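Local coordinates for uncharacterized protein (PDB 3CLQ) that is of unknown function but belongs to the DUF1116 (AllG) family, related to a subunit of oxamate carbamoyltransferase, and may share a role of that kind, at residues Ile269-Pro283 and Pro405-Thr419. Sequence-based numbering, arbitrary orientation.
Sequences IRVSGIGGNHWFTGP and PANVFNEALKALVAT
Phe-280 lies flat on helix 407-419 where this helix packs against a beta hairpin, strands 266-271 and 280-283, at one edge of a four-stranded antiparallel sheet. CA of Ala-412 sits over the centre of the ring in a CH-pi contact, 4.1 Å from the centroid and 13° off the normal, while Ala-415 CB meets the ring edge, 3.5 Å from Phe-280 CZ. Glu-411 runs past the ring in the opposite direction, Glu-411 CB beside Phe-280 CD1. With CG anti to the carbonyl carbon (chi1 -65°), Phe-280 reaches along the helix towards its C-terminal end. Ile-269 and Val-408 meet tip to tip, and Ile-269 CD1 also rests over a face of Phe-409. Toward the turn, Val-271 touches Ala-412 and Leu-416. Strand 280-283 runs antiparallel to the helix, at 158°, and is fastened at the helix start: Asn-407 ND2 donates to Thr-281 O (3.2 Å), which lies near the amide plane, although the donor stands above the carbonyl plane. The same ND2 also makes a weak hydrogen bond to Glu-411 OE1. Glu-411 OE2 in turn accepts from a water (2.7 Å) that accepts a hydrogen bond from Thr-281 N (3.0 Å).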
loop_
_atom_site.group_PDB
_atom_site.type_symbol
_atom_site.label_atom_id
_atom_site.label_comp_id
_atom_site.label_asym_id
_atom_site.label_seq_id
_atom_site.Cartn_x
_atom_site.Cartn_y
_atom_site.Cartn_z
ATOM N N ILE B 269 3.604 17.719 -26.970
ATOM C CA ILE B 269 3.322 18.437 -25.756
ATOM C C ILE B 269 2.489 19.677 -26.028
ATOM O O ILE B 269 2.386 20.115 -27.158
ATOM C CB ILE B 269 4.618 18.819 -25.032
ATOM C CG1 ILE B 269 5.377 19.876 -25.827
ATOM C CG2 ILE B 269 5.464 17.579 -24.821
ATOM C CD1 ILE B 269 6.524 20.506 -25.074
ATOM N N ARG B 270 1.888 20.221 -24.973
ATOM C CA ARG B 270 1.150 21.468 -25.041
ATOM C C ARG B 270 1.722 22.347 -23.947
ATOM O O ARG B 270 2.193 21.822 -22.940
ATOM C CB ARG B 270 -0.322 21.189 -24.803
ATOM C CG ARG B 270 -0.849 20.146 -25.760
ATOM C CD ARG B 270 -2.336 20.162 -25.787
ATOM N NE ARG B 270 -2.824 19.851 -24.453
ATOM C CZ ARG B 270 -4.104 19.825 -24.103
ATOM N NH1 ARG B 270 -5.056 20.107 -25.001
ATOM N NH2 ARG B 270 -4.419 19.523 -22.849
ATOM N N VAL B 271 1.733 23.659 -24.138
ATOM C CA VAL B 271 2.145 24.537 -23.055
ATOM C C VAL B 271 1.073 25.563 -22.745
ATOM O O VAL B 271 0.330 26.003 -23.615
ATOM C CB VAL B 271 3.536 25.172 -23.274
ATOM C CG1 VAL B 271 4.504 24.120 -23.811
ATOM C CG2 VAL B 271 3.468 26.364 -24.233
ATOM N N SER B 272 0.972 25.902 -21.470
ATOM C CA SER B 272 -0.160 26.638 -20.977
ATOM C C SER B 272 -0.309 27.935 -21.736
ATOM O O SER B 272 -1.387 28.249 -22.223
ATOM C CB SER B 272 0.023 26.914 -19.499
ATOM O OG SER B 272 -1.084 27.653 -19.002
ATOM N N GLY B 273 0.784 28.682 -21.857
ATOM C CA GLY B 273 0.735 30.005 -22.481
ATOM C C GLY B 273 0.487 30.004 -23.979
ATOM O O GLY B 273 0.349 31.059 -24.597
ATOM N N ILE B 274 0.453 28.814 -24.569
ATOM C CA ILE B 274 0.195 28.670 -25.991
ATOM C C ILE B 274 -1.279 28.326 -26.154
ATOM O O ILE B 274 -1.945 28.858 -27.029
ATOM C CB ILE B 274 1.084 27.586 -26.650
ATOM C CG1 ILE B 274 1.055 27.752 -28.151
ATOM C CG2 ILE B 274 0.565 26.167 -26.331
ATOM C CD1 ILE B 274 1.015 29.198 -28.591
ATOM N N GLY B 275 -1.784 27.436 -25.301
ATOM C CA GLY B 275 -3.215 27.186 -25.208
ATOM C C GLY B 275 -3.845 26.221 -26.200
ATOM O O GLY B 275 -3.203 25.778 -27.160
ATOM N N GLY B 276 -5.112 25.883 -25.937
ATOM C CA GLY B 276 -5.923 25.046 -26.818
ATOM C C GLY B 276 -5.312 23.702 -27.151
ATOM O O GLY B 276 -4.750 23.019 -26.280
ATOM N N ASN B 277 -5.430 23.321 -28.418
ATOM C CA ASN B 277 -4.866 22.071 -28.909
ATOM C C ASN B 277 -3.710 22.328 -29.872
ATOM O O ASN B 277 -3.521 21.598 -30.834
ATOM C CB ASN B 277 -5.956 21.190 -29.532
ATOM C CG ASN B 277 -7.007 20.744 -28.505
ATOM O OD1 ASN B 277 -6.693 20.516 -27.338
ATOM N ND2 ASN B 277 -8.252 20.607 -28.944
ATOM N N HIS B 278 -2.951 23.388 -29.603
ATOM C CA HIS B 278 -1.698 23.663 -30.312
ATOM C C HIS B 278 -0.609 22.676 -29.844
ATOM O O HIS B 278 -0.200 22.688 -28.683
ATOM C CB HIS B 278 -1.254 25.111 -30.083
ATOM C CG HIS B 278 -0.368 25.639 -31.165
ATOM N ND1 HIS B 278 0.885 25.114 -31.431
ATOM C CD2 HIS B 278 -0.560 26.628 -32.074
ATOM C CE1 HIS B 278 1.433 25.766 -32.440
ATOM N NE2 HIS B 278 0.579 26.692 -32.844
ATOM N N TRP B 279 -0.157 21.814 -30.755
ATOM C CA TRP B 279 0.733 20.701 -30.409
ATOM C C TRP B 279 2.152 20.983 -30.870
ATOM O O TRP B 279 2.347 21.516 -31.939
ATOM C CB TRP B 279 0.279 19.417 -31.111
ATOM C CG TRP B 279 -0.961 18.838 -30.592
ATOM C CD1 TRP B 279 -2.206 18.988 -31.105
ATOM C CD2 TRP B 279 -1.099 18.002 -29.434
ATOM N NE1 TRP B 279 -3.120 18.298 -30.346
ATOM C CE2 TRP B 279 -2.464 17.684 -29.310
ATOM C CE3 TRP B 279 -0.200 17.492 -28.489
ATOM C CZ2 TRP B 279 -2.954 16.875 -28.273
ATOM C CZ3 TRP B 279 -0.687 16.694 -27.475
ATOM C CH2 TRP B 279 -2.052 16.394 -27.372
ATOM N N PHE B 280 3.135 20.601 -30.070
ATOM C CA PHE B 280 4.519 20.648 -30.490
ATOM C C PHE B 280 5.025 19.231 -30.494
ATOM O O PHE B 280 4.883 18.521 -29.501
ATOM C CB PHE B 280 5.324 21.519 -29.539
ATOM C CG PHE B 280 4.901 22.949 -29.568
ATOM C CD1 PHE B 280 5.406 23.807 -30.523
ATOM C CD2 PHE B 280 3.958 23.426 -28.671
ATOM C CE1 PHE B 280 4.994 25.131 -30.568
ATOM C CE2 PHE B 280 3.541 24.750 -28.714
ATOM C CZ PHE B 280 4.061 25.604 -29.663
ATOM N N THR B 281 5.617 18.828 -31.608
ATOM C CA THR B 281 5.802 17.422 -31.934
ATOM C C THR B 281 7.232 17.095 -32.318
ATOM O O THR B 281 7.908 17.854 -33.041
ATOM C CB THR B 281 4.891 17.014 -33.118
ATOM O OG1 THR B 281 5.052 17.940 -34.221
ATOM C CG2 THR B 281 3.438 16.984 -32.666
ATOM N N GLY B 282 7.711 15.958 -31.841
ATOM C CA GLY B 282 9.005 15.479 -32.287
ATOM C C GLY B 282 8.918 13.984 -32.437
ATOM O O GLY B 282 7.858 13.403 -32.250
ATOM N N PRO B 283 10.041 13.350 -32.756
ATOM C CA PRO B 283 10.137 11.909 -32.879
ATOM C C PRO B 283 10.037 11.244 -31.516
ATOM O O PRO B 283 10.723 11.650 -30.571
ATOM C CB PRO B 283 11.553 11.711 -33.434
ATOM C CG PRO B 283 11.948 13.062 -33.995
ATOM C CD PRO B 283 11.329 14.002 -33.018
ATOM N N PRO B 405 11.918 14.389 -26.890
ATOM C CA PRO B 405 13.010 14.854 -27.749
ATOM C C PRO B 405 13.291 16.351 -27.579
ATOM O O PRO B 405 12.376 17.135 -27.370
ATOM C CB PRO B 405 12.476 14.576 -29.154
ATOM C CG PRO B 405 11.005 14.745 -29.024
ATOM C CD PRO B 405 10.638 14.325 -27.613
ATOM N N ALA B 406 14.549 16.749 -27.690
ATOM C CA ALA B 406 14.932 18.129 -27.404
ATOM C C ALA B 406 14.133 19.184 -28.165
ATOM O O ALA B 406 13.754 20.203 -27.585
ATOM C CB ALA B 406 16.423 18.321 -27.645
ATOM N N ASN B 407 13.877 18.929 -29.449
ATOM C CA ASN B 407 13.331 19.947 -30.374
ATOM C C ASN B 407 11.995 20.510 -29.905
ATOM O O ASN B 407 11.699 21.698 -30.049
ATOM C CB ASN B 407 13.159 19.386 -31.811
ATOM C CG ASN B 407 11.962 18.433 -31.925
ATOM O OD1 ASN B 407 11.995 17.314 -31.394
ATOM N ND2 ASN B 407 10.888 18.890 -32.576
ATOM N N VAL B 408 11.179 19.634 -29.360
ATOM C CA VAL B 408 9.830 20.010 -29.013
ATOM C C VAL B 408 9.789 21.244 -28.090
ATOM O O VAL B 408 8.897 22.084 -28.211
ATOM C CB VAL B 408 9.082 18.784 -28.466
ATOM C CG1 VAL B 408 8.606 19.008 -27.041
ATOM C CG2 VAL B 408 7.979 18.393 -29.425
ATOM N N PHE B 409 10.789 21.365 -27.214
ATOM C CA PHE B 409 10.919 22.513 -26.312
ATOM C C PHE B 409 11.408 23.796 -27.008
ATOM O O PHE B 409 10.895 24.887 -26.748
ATOM C CB PHE B 409 11.826 22.143 -25.142
ATOM C CG PHE B 409 11.264 21.037 -24.286
ATOM C CD1 PHE B 409 10.490 21.325 -23.168
ATOM C CD2 PHE B 409 11.473 19.707 -24.617
ATOM C CE1 PHE B 409 9.964 20.311 -22.394
ATOM C CE2 PHE B 409 10.952 18.686 -23.836
ATOM C CZ PHE B 409 10.198 18.988 -22.728
ATOM N N ASN B 410 12.398 23.667 -27.885
ATOM C CA ASN B 410 12.834 24.785 -28.718
ATOM C C ASN B 410 11.676 25.463 -29.436
ATOM O O ASN B 410 11.575 26.686 -29.444
ATOM C CB ASN B 410 13.840 24.316 -29.759
ATOM C CG ASN B 410 15.202 24.062 -29.178
ATOM O OD1 ASN B 410 16.156 24.738 -29.531
ATOM N ND2 ASN B 410 15.308 23.092 -28.272
ATOM N N GLU B 411 10.806 24.672 -30.053
ATOM C CA GLU B 411 9.714 25.238 -30.814
ATOM C C GLU B 411 8.781 25.959 -29.851
ATOM O O GLU B 411 8.393 27.109 -30.070
ATOM C CB GLU B 411 9.000 24.142 -31.597
ATOM C CG GLU B 411 9.972 23.210 -32.312
ATOM C CD GLU B 411 9.296 22.207 -33.242
ATOM O OE1 GLU B 411 9.981 21.721 -34.171
ATOM O OE2 GLU B 411 8.093 21.902 -33.058
ATOM N N ALA B 412 8.451 25.285 -28.762
ATOM C CA ALA B 412 7.673 25.899 -27.694
ATOM C C ALA B 412 8.122 27.337 -27.430
ATOM O O ALA B 412 7.335 28.278 -27.529
ATOM C CB ALA B 412 7.819 25.104 -26.470
ATOM N N LEU B 413 9.399 27.503 -27.106
ATOM C CA LEU B 413 9.931 28.815 -26.761
ATOM C C LEU B 413 9.745 29.821 -27.870
ATOM O O LEU B 413 9.490 30.997 -27.614
ATOM C CB LEU B 413 11.432 28.741 -26.460
ATOM C CG LEU B 413 11.996 30.057 -25.912
ATOM C CD1 LEU B 413 11.649 30.158 -24.431
ATOM C CD2 LEU B 413 13.498 30.209 -26.145
ATOM N N LYS B 414 9.926 29.369 -29.104
ATOM C CA LYS B 414 9.852 30.266 -30.243
ATOM C C LYS B 414 8.391 30.688 -30.456
ATOM O O LYS B 414 8.099 31.842 -30.769
ATOM C CB LYS B 414 10.449 29.592 -31.476
ATOM C CG LYS B 414 10.656 30.520 -32.646
ATOM C CD LYS B 414 11.040 29.731 -33.883
ATOM C CE LYS B 414 10.924 30.571 -35.142
ATOM N NZ LYS B 414 12.067 31.518 -35.326
ATOM N N ALA B 415 7.469 29.757 -30.250
ATOM C CA ALA B 415 6.055 30.078 -30.338
ATOM C C ALA B 415 5.636 31.051 -29.219
ATOM O O ALA B 415 4.815 31.949 -29.425
ATOM C CB ALA B 415 5.240 28.808 -30.284
ATOM N N LEU B 416 6.208 30.863 -28.033
ATOM C CA LEU B 416 6.025 31.786 -26.922
ATOM C C LEU B 416 6.540 33.195 -27.210
ATOM O O LEU B 416 5.756 34.136 -27.256
ATOM C CB LEU B 416 6.701 31.228 -25.680
ATOM C CG LEU B 416 5.910 30.107 -24.987
ATOM C CD1 LEU B 416 6.807 29.401 -23.980
ATOM C CD2 LEU B 416 4.622 30.638 -24.337
ATOM N N VAL B 417 7.844 33.353 -27.413
ATOM C CA VAL B 417 8.374 34.667 -27.754
ATOM C C VAL B 417 7.548 35.360 -28.840
ATOM O O VAL B 417 7.636 36.575 -28.999
ATOM C CB VAL B 417 9.881 34.643 -28.192
ATOM C CG1 VAL B 417 10.692 33.695 -27.332
ATOM C CG2 VAL B 417 10.040 34.294 -29.672
ATOM N N ALA B 418 6.748 34.600 -29.587
ATOM C CA ALA B 418 5.979 35.195 -30.687
ATOM C C ALA B 418 4.552 35.574 -30.265
ATOM O O ALA B 418 3.863 36.320 -30.957
ATOM C CB ALA B 418 5.968 34.275 -31.911
ATOM N N THR B 419 4.131 35.067 -29.115
ATOM C CA THR B 419 2.797 35.316 -28.587
ATOM C C THR B 419 2.848 36.465 -27.579
ATOM O O THR B 419 2.086 37.420 -27.663
ATOM C CB THR B 419 2.258 34.020 -27.892
ATOM O OG1 THR B 419 2.121 32.979 -28.871
ATOM C CG2 THR B 419 0.909 34.240 -27.123
HETATM O O HOH W 1 6.166 20.351 -34.101
#